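Local coordinates for protein inactive glucansucrase (Lactobacillus reuteri, PDB 5JBD) that is an inactive glucansucrase of glycosyl hydrolase family 70, built on a TIM-barrel fold and carrying a bound calcium ion, at residues R359-N364 with M503-N508; T348-L353 with P447-I452; Q550-N555 with V599-Y604. All coordinates share one frame; numbering follows the deposited sequence.

Contact 1. Residues R359-N364 with M503-N508; sequences RDNIGN and MTKLNN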
# COMPACT_ATOMS: atom_id res chain seq x y z
N ARG A 359 -22.05 18.77 -8.62
CA ARG A 359 -21.12 18.34 -9.68
C ARG A 359 -20.40 19.54 -10.27
O ARG A 359 -21.03 20.57 -10.52
CB ARG A 359 -21.86 17.62 -10.81
CG ARG A 359 -22.38 16.26 -10.39
CD ARG A 359 -23.21 15.60 -11.47
NE ARG A 359 -23.75 14.34 -10.96
CZ ARG A 359 -24.74 13.63 -11.50
NH1 ARG A 359 -25.33 14.00 -12.63
NH2 ARG A 359 -25.13 12.51 -10.89
N ASP A 360 -19.09 19.42 -10.46
CA ASP A 360 -18.32 20.43 -11.17
C ASP A 360 -18.75 20.44 -12.64
O ASP A 360 -19.36 19.49 -13.12
CB ASP A 360 -16.83 20.18 -11.07
CG ASP A 360 -16.27 20.35 -9.64
OD1 ASP A 360 -17.00 20.70 -8.69
OD2 ASP A 360 -15.04 20.15 -9.50
N ASN A 361 -18.46 21.54 -13.33
CA ASN A 361 -18.89 21.71 -14.70
C ASN A 361 -18.25 20.68 -15.64
O ASN A 361 -17.09 20.32 -15.47
CB ASN A 361 -18.59 23.12 -15.20
CG ASN A 361 -19.23 23.40 -16.54
OD1 ASN A 361 -18.57 23.32 -17.59
ND2 ASN A 361 -20.52 23.68 -16.53
N ILE A 362 -19.03 20.24 -16.62
CA ILE A 362 -18.58 19.30 -17.65
C ILE A 362 -17.24 19.71 -18.32
O ILE A 362 -16.42 18.86 -18.67
CB ILE A 362 -19.69 19.09 -18.71
CG1 ILE A 362 -19.55 17.73 -19.42
CG2 ILE A 362 -19.74 20.23 -19.72
CD1 ILE A 362 -19.89 16.53 -18.56
N GLY A 363 -17.04 21.01 -18.49
CA GLY A 363 -15.80 21.53 -19.09
C GLY A 363 -14.51 21.22 -18.35
O GLY A 363 -13.42 21.30 -18.94
N ASN A 364 -14.60 20.90 -17.06
CA ASN A 364 -13.42 20.47 -16.29
C ASN A 364 -12.75 19.22 -16.88
O ASN A 364 -11.56 19.06 -16.72
CB ASN A 364 -13.76 20.23 -14.82
CG ASN A 364 -14.01 21.52 -14.05
OD1 ASN A 364 -14.26 22.57 -14.62
ND2 ASN A 364 -13.96 21.42 -12.72
N MET A 503 -12.07 18.20 -27.59
CA MET A 503 -13.17 18.15 -26.65
C MET A 503 -13.86 19.50 -26.66
O MET A 503 -13.22 20.53 -26.42
CB MET A 503 -12.69 17.87 -25.24
CG MET A 503 -12.05 16.51 -25.04
SD MET A 503 -11.64 16.17 -23.30
CE MET A 503 -13.25 15.86 -22.62
N THR A 504 -15.16 19.49 -26.88
CA THR A 504 -15.94 20.70 -27.15
C THR A 504 -17.27 20.67 -26.38
O THR A 504 -17.99 19.68 -26.46
CB THR A 504 -16.23 20.76 -28.65
OG1 THR A 504 -15.00 20.79 -29.37
CG2 THR A 504 -17.03 21.99 -29.02
N LYS A 505 -17.58 21.72 -25.63
CA LYS A 505 -18.88 21.83 -24.96
C LYS A 505 -19.97 22.13 -25.98
O LYS A 505 -19.83 23.07 -26.78
CB LYS A 505 -18.88 22.91 -23.89
CG LYS A 505 -18.10 22.53 -22.64
CD LYS A 505 -18.11 23.68 -21.64
CE LYS A 505 -19.48 23.85 -20.99
NZ LYS A 505 -19.46 24.83 -19.88
N LEU A 506 -21.02 21.32 -25.96
CA LEU A 506 -22.19 21.48 -26.84
C LEU A 506 -23.28 22.33 -26.19
O LEU A 506 -24.05 22.99 -26.87
CB LEU A 506 -22.74 20.12 -27.26
CG LEU A 506 -21.75 19.21 -27.99
CD1 LEU A 506 -22.34 17.81 -28.12
CD2 LEU A 506 -21.32 19.76 -29.35
N ASN A 507 -23.37 22.27 -24.87
CA ASN A 507 -24.16 23.21 -24.08
C ASN A 507 -23.47 23.29 -22.74
O ASN A 507 -22.39 22.72 -22.61
CB ASN A 507 -25.66 22.80 -24.01
CG ASN A 507 -25.88 21.46 -23.31
OD1 ASN A 507 -25.26 21.16 -22.29
ND2 ASN A 507 -26.79 20.65 -23.86
N ASN A 508 -24.05 23.93 -21.73
CA ASN A 508 -23.30 24.16 -20.48
C ASN A 508 -22.97 22.88 -19.70
O ASN A 508 -22.03 22.89 -18.90
CB ASN A 508 -24.03 25.15 -19.55
CG ASN A 508 -23.11 25.73 -18.46
OD1 ASN A 508 -21.92 26.00 -18.70
ND2 ASN A 508 -23.65 25.88 -17.25
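Two donors grip Asn361 OD1, one from its own loop and one from across the contact, and they reach it from opposite faces of the amide plane. Gly363 N lies 2.9 Å from Asn361 OD1 and stands well above the carbonyl plane, 41° out of it. This is a capping bond: Asn361 opens a type I turn, closed at Asn364, that leads into helix 364-367. Lys505 NZ also comes to 2.9 Å from Asn361 OD1, with less tilt from the plane. The lysine gets there by a bend at chi3 (72°).

The nitrogen end of the same amide is used too. Asn361 ND2 gives a 2.9 Å hydrogen bond to the backbone O of Asn508, and a weak, bent one to Asn508 OD1. The two asparagine side chains cross at about a right angle. Asn508 OD1 has a firmer partner within its own segment, Lys505 NZ at 3.0 Å, so the ammonium group joins both side-chain carbonyls.

Beneath this polar cluster the aliphatic part of Lys505 does the packing. Its CE lies 3.8 Å from Ile362 CG2, the two side chains running past each other in opposite directions, and its CD rests on the CA of Gly363. Ile362 continues inward to Val352 and to Leu511 of strand 510-515. The contact thus ties the loop after helix 343-354 to the corner that follows strand 501-505 of the antiparallel sheet.

The oxygens that receive Lys505 NZ here belong to neutral amides, so within this contact its charge is probably met by carbonyl dipoles. The pull on Asn361 OD1 probably polarises that amide and makes ND2 a somewhat better donor to the Asn508 carbonyl.

Contact 2. Residues T348-L353 with P447-I452; sequences TLENVL and PAQYAI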
# COMPACT_ATOMS: atom_id res chain seq x y z
N THR A 348 -11.15 14.78 -11.20
CA THR A 348 -12.02 15.48 -12.14
C THR A 348 -13.20 14.61 -12.57
O THR A 348 -14.36 15.05 -12.54
CB THR A 348 -11.23 16.00 -13.35
OG1 THR A 348 -10.30 17.00 -12.91
CG2 THR A 348 -12.14 16.60 -14.40
N LEU A 349 -12.91 13.39 -12.97
CA LEU A 349 -13.96 12.44 -13.33
C LEU A 349 -14.97 12.29 -12.18
O LEU A 349 -16.18 12.36 -12.42
CB LEU A 349 -13.37 11.08 -13.68
CG LEU A 349 -12.64 11.00 -15.02
CD1 LEU A 349 -11.79 9.73 -15.09
CD2 LEU A 349 -13.60 11.05 -16.20
N GLU A 350 -14.49 12.12 -10.95
CA GLU A 350 -15.38 11.96 -9.79
C GLU A 350 -16.15 13.24 -9.44
O GLU A 350 -17.35 13.18 -9.13
CB GLU A 350 -14.63 11.41 -8.57
CG GLU A 350 -14.07 10.00 -8.80
CD GLU A 350 -14.19 9.05 -7.60
OE1 GLU A 350 -14.07 9.51 -6.44
OE2 GLU A 350 -14.38 7.83 -7.83
N ASN A 351 -15.47 14.40 -9.50
CA ASN A 351 -16.12 15.65 -9.15
C ASN A 351 -17.13 16.09 -10.21
O ASN A 351 -18.12 16.74 -9.88
CB ASN A 351 -15.12 16.81 -8.90
CG ASN A 351 -14.17 16.58 -7.73
OD1 ASN A 351 -13.12 17.26 -7.58
ND2 ASN A 351 -14.52 15.66 -6.89
N VAL A 352 -16.91 15.73 -11.48
CA VAL A 352 -17.78 16.16 -12.58
C VAL A 352 -18.92 15.18 -12.83
O VAL A 352 -20.07 15.60 -13.02
CB VAL A 352 -16.99 16.37 -13.89
CG1 VAL A 352 -17.90 16.63 -15.09
CG2 VAL A 352 -16.01 17.52 -13.74
N LEU A 353 -18.61 13.89 -12.85
CA LEU A 353 -19.55 12.84 -13.22
C LEU A 353 -20.06 11.98 -12.07
O LEU A 353 -21.17 11.46 -12.13
CB LEU A 353 -18.91 11.94 -14.28
CG LEU A 353 -18.54 12.60 -15.61
CD1 LEU A 353 -17.71 11.66 -16.48
CD2 LEU A 353 -19.78 13.05 -16.36
N PRO A 447 -20.04 4.17 -16.45
CA PRO A 447 -19.79 3.98 -17.88
C PRO A 447 -19.24 5.21 -18.60
O PRO A 447 -18.29 5.08 -19.37
CB PRO A 447 -21.17 3.60 -18.42
CG PRO A 447 -21.84 2.91 -17.28
CD PRO A 447 -21.39 3.72 -16.07
N ALA A 448 -19.78 6.39 -18.31
CA ALA A 448 -19.26 7.62 -18.92
C ALA A 448 -17.84 7.97 -18.45
O ALA A 448 -17.03 8.47 -19.24
CB ALA A 448 -20.23 8.79 -18.67
N GLN A 449 -17.53 7.72 -17.18
CA GLN A 449 -16.18 7.93 -16.69
C GLN A 449 -15.21 7.10 -17.53
O GLN A 449 -14.18 7.62 -17.99
CB GLN A 449 -16.04 7.62 -15.21
CG GLN A 449 -16.72 8.66 -14.32
CD GLN A 449 -16.50 8.43 -12.84
OE1 GLN A 449 -15.36 8.39 -12.36
NE2 GLN A 449 -17.60 8.28 -12.09
N TYR A 450 -15.55 5.83 -17.75
CA TYR A 450 -14.72 4.96 -18.61
C TYR A 450 -14.70 5.37 -20.08
O TYR A 450 -13.68 5.21 -20.75
CB TYR A 450 -15.14 3.48 -18.47
CG TYR A 450 -14.41 2.76 -17.36
CD1 TYR A 450 -13.10 2.32 -17.54
CD2 TYR A 450 -15.02 2.55 -16.11
CE1 TYR A 450 -12.42 1.68 -16.52
CE2 TYR A 450 -14.33 1.91 -15.08
CZ TYR A 450 -13.04 1.48 -15.29
OH TYR A 450 -12.33 0.85 -14.28
N ALA A 451 -15.82 5.86 -20.59
CA ALA A 451 -15.87 6.31 -21.99
C ALA A 451 -14.89 7.46 -22.24
O ALA A 451 -14.24 7.51 -23.30
CB ALA A 451 -17.28 6.72 -22.38
N ILE A 452 -14.79 8.37 -21.27
CA ILE A 452 -13.80 9.45 -21.32
C ILE A 452 -12.38 8.89 -21.18
O ILE A 452 -11.52 9.16 -22.02
CB ILE A 452 -14.08 10.53 -20.22
CG1 ILE A 452 -15.40 11.27 -20.49
CG2 ILE A 452 -12.91 11.50 -20.08
CD1 ILE A 452 -15.40 12.19 -21.71
O HOH W 1 -14.52 6.95 -10.27
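The amide of Gln449 and the carboxylate of Glu350 are turned 79° against each other and do not stack. Gln449 OE1 sits against the root of the Leu349 side chain, 3.6 Å from Leu349 CB, and Glu350 CG comes a little farther off. A water lies between the two flat groups, 2.6 Å from Glu350 OE2 and 2.7 Å from Gln449 OE1, placed to bridge them although it has more acceptors in reach than protons. The nitrogen of the same amide, Gln449 NE2, is tied to the backbone O of Tyr444, which helps set the rotation of the group.

The helices belong to the TIM-barrel part of the chain: helix 343-354 follows barrel strand 340-341, and helix 446-455 leads to strand 460-464. Their local axes approach to 10.4 Å and run 135° apart, midway between perpendicular and antiparallel.

Apolar branches fill the rest of the interface. Leu353 CD1 lies 3.8 Å from Gln449 CG, so the aliphatic stem of the glutamine serves as a packing surface, and the same methyl reaches Ala448. Leu349 CD2 slides alongside Ile452, 4.0 Å from its CG2. Val541 of strand 537-542 touches Leu353, Ala448 and Ile452 from the beta-sheet side.

Contact 3. Residues Q550-N555 with V599-Y604; sequences QSVAIN and VTVKGY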
# COMPACT_ATOMS: atom_id res chain seq x y z
N GLN A 550 -32.70 17.89 -27.18
CA GLN A 550 -32.20 18.77 -28.23
C GLN A 550 -31.36 18.02 -29.25
O GLN A 550 -30.91 16.90 -28.99
CB GLN A 550 -31.33 19.88 -27.63
CG GLN A 550 -29.99 19.40 -27.05
CD GLN A 550 -29.42 20.40 -26.06
OE1 GLN A 550 -28.61 21.25 -26.43
NE2 GLN A 550 -29.88 20.34 -24.81
N SER A 551 -31.14 18.66 -30.39
CA SER A 551 -30.22 18.18 -31.41
C SER A 551 -28.84 18.83 -31.20
O SER A 551 -28.78 19.97 -30.75
CB SER A 551 -30.77 18.52 -32.78
OG SER A 551 -29.95 17.99 -33.80
N VAL A 552 -27.77 18.09 -31.50
CA VAL A 552 -26.40 18.60 -31.42
C VAL A 552 -25.62 18.21 -32.66
O VAL A 552 -25.91 17.19 -33.27
CB VAL A 552 -25.66 18.09 -30.16
CG1 VAL A 552 -26.33 18.63 -28.90
CG2 VAL A 552 -25.60 16.57 -30.12
N ALA A 553 -24.60 19.01 -32.99
CA ALA A 553 -23.78 18.80 -34.18
C ALA A 553 -22.35 18.46 -33.74
O ALA A 553 -21.70 19.30 -33.12
CB ALA A 553 -23.79 20.05 -35.04
N ILE A 554 -21.89 17.25 -34.06
CA ILE A 554 -20.55 16.77 -33.69
C ILE A 554 -19.62 16.85 -34.90
O ILE A 554 -19.94 16.33 -35.95
CB ILE A 554 -20.57 15.28 -33.24
CG1 ILE A 554 -21.72 15.02 -32.26
CG2 ILE A 554 -19.22 14.88 -32.64
CD1 ILE A 554 -21.78 15.97 -31.08
N ASN A 555 -18.46 17.48 -34.74
CA ASN A 555 -17.49 17.54 -35.82
C ASN A 555 -16.57 16.31 -35.81
O ASN A 555 -15.62 16.25 -35.03
CB ASN A 555 -16.65 18.81 -35.76
CG ASN A 555 -15.71 18.93 -36.94
OD1 ASN A 555 -15.85 18.20 -37.93
ND2 ASN A 555 -14.78 19.88 -36.88
N VAL A 599 -27.02 14.53 -33.90
CA VAL A 599 -27.44 13.55 -32.90
C VAL A 599 -28.50 14.17 -31.99
O VAL A 599 -28.42 15.36 -31.66
CB VAL A 599 -26.21 13.08 -32.04
CG1 VAL A 599 -26.63 12.04 -31.02
CG2 VAL A 599 -25.10 12.52 -32.93
N THR A 600 -29.46 13.35 -31.56
CA THR A 600 -30.45 13.76 -30.56
C THR A 600 -30.12 13.25 -29.16
O THR A 600 -29.84 12.06 -28.98
CB THR A 600 -31.86 13.25 -30.95
OG1 THR A 600 -32.17 13.70 -32.26
CG2 THR A 600 -32.93 13.77 -29.99
N VAL A 601 -30.19 14.15 -28.17
CA VAL A 601 -29.78 13.86 -26.80
C VAL A 601 -30.75 14.46 -25.80
O VAL A 601 -31.46 15.41 -26.12
CB VAL A 601 -28.36 14.42 -26.51
CG1 VAL A 601 -27.33 13.80 -27.47
CG2 VAL A 601 -28.32 15.95 -26.62
N LYS A 602 -30.74 13.93 -24.58
CA LYS A 602 -31.48 14.49 -23.44
C LYS A 602 -30.94 13.94 -22.13
O LYS A 602 -30.15 13.00 -22.13
CB LYS A 602 -32.96 14.16 -23.54
CG LYS A 602 -33.31 12.70 -23.29
CD LYS A 602 -34.78 12.41 -23.59
CE LYS A 602 -35.64 12.52 -22.34
NZ LYS A 602 -35.35 11.45 -21.33
N GLY A 603 -31.36 14.53 -21.01
CA GLY A 603 -31.01 14.04 -19.69
C GLY A 603 -31.76 12.77 -19.30
O GLY A 603 -32.97 12.65 -19.57
N TYR A 604 -31.05 11.83 -18.67
CA TYR A 604 -31.63 10.60 -18.13
C TYR A 604 -31.18 10.40 -16.69
O TYR A 604 -30.16 10.95 -16.25
CB TYR A 604 -31.18 9.38 -18.92
CG TYR A 604 -31.71 9.31 -20.32
CD1 TYR A 604 -31.02 9.90 -21.37
CD2 TYR A 604 -32.87 8.62 -20.61
CE1 TYR A 604 -31.48 9.81 -22.68
CE2 TYR A 604 -33.35 8.52 -21.92
CZ TYR A 604 -32.65 9.12 -22.94
OH TYR A 604 -33.10 9.03 -24.24
O HOH W 2 -30.63 15.10 -34.32
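Gln550 and Val601 clasp each other by two backbone hydrogen bonds, Gln550 N to Val601 O and Val601 N to Gln550 O, each 3.0 Å long. Val552 and Val599 repeat the pattern, the shorter bond being Val552 N to Val599 O at 2.8 Å. This is an antiparallel beta pair, strongly twisted, with the strand directions 136° apart. Between the two hydrogen-bonded pairs lies the non-hydrogen-bonded pair Ser551 and Thr600, where the CA of Ser551 makes a CA-H...O contact with Val599 O at 3.4 Å.

Gln550, Val552, Val599 and Val601 project from one face. Val552 reaches both valines opposite: its CG1 lies 4.0 Å from Val601 CG2, and its CG2, held between the backbone N and the carbonyl carbon (chi1 -65° for CG1), rests on CB of Val599. The stem of Gln550 adds its CG against Val601 CG2.

Farther out, this face packs on other strands. Val552 and Val601 touch Leu510, Val599 and Val601 touch Leu540, and Val599 also meets Trp616, so the two-stranded sheet lies over the larger antiparallel sheet. Gln550 NE2 is held by Ala548 O.

On the face with Ser551 and Thr600 the two hydroxyls carry the polar contacts. Ser551 OG is bonded to Lys598 NZ, and a water lies 3.0 Å from Ser551 OG and 2.9 Å from Thr600 OG1, bridging the two hydroxyls.

In the fold
Contact 1 lies between the other two, its centre about 12 Å from that of contact 2 and about 14 Å from that of contact 3. Its loop follows the first helix of contact 2 and touches it: Asp360 N is 2.9 Å from Asn351 O, a probable hydrogen bond. Its other segment meets contact 3, where Leu506 CD1 packs 3.5 Å from Ile554 CD1. Contacts 2 and 3 do not touch, their nearest atoms being about 10 Å apart. The series thus runs from a barrel helix pair to the outer beta sheet. None of the six segments supplies a ligand to the calcium ion, which Glu237, Asp243, Asn287 and Asn751 bind.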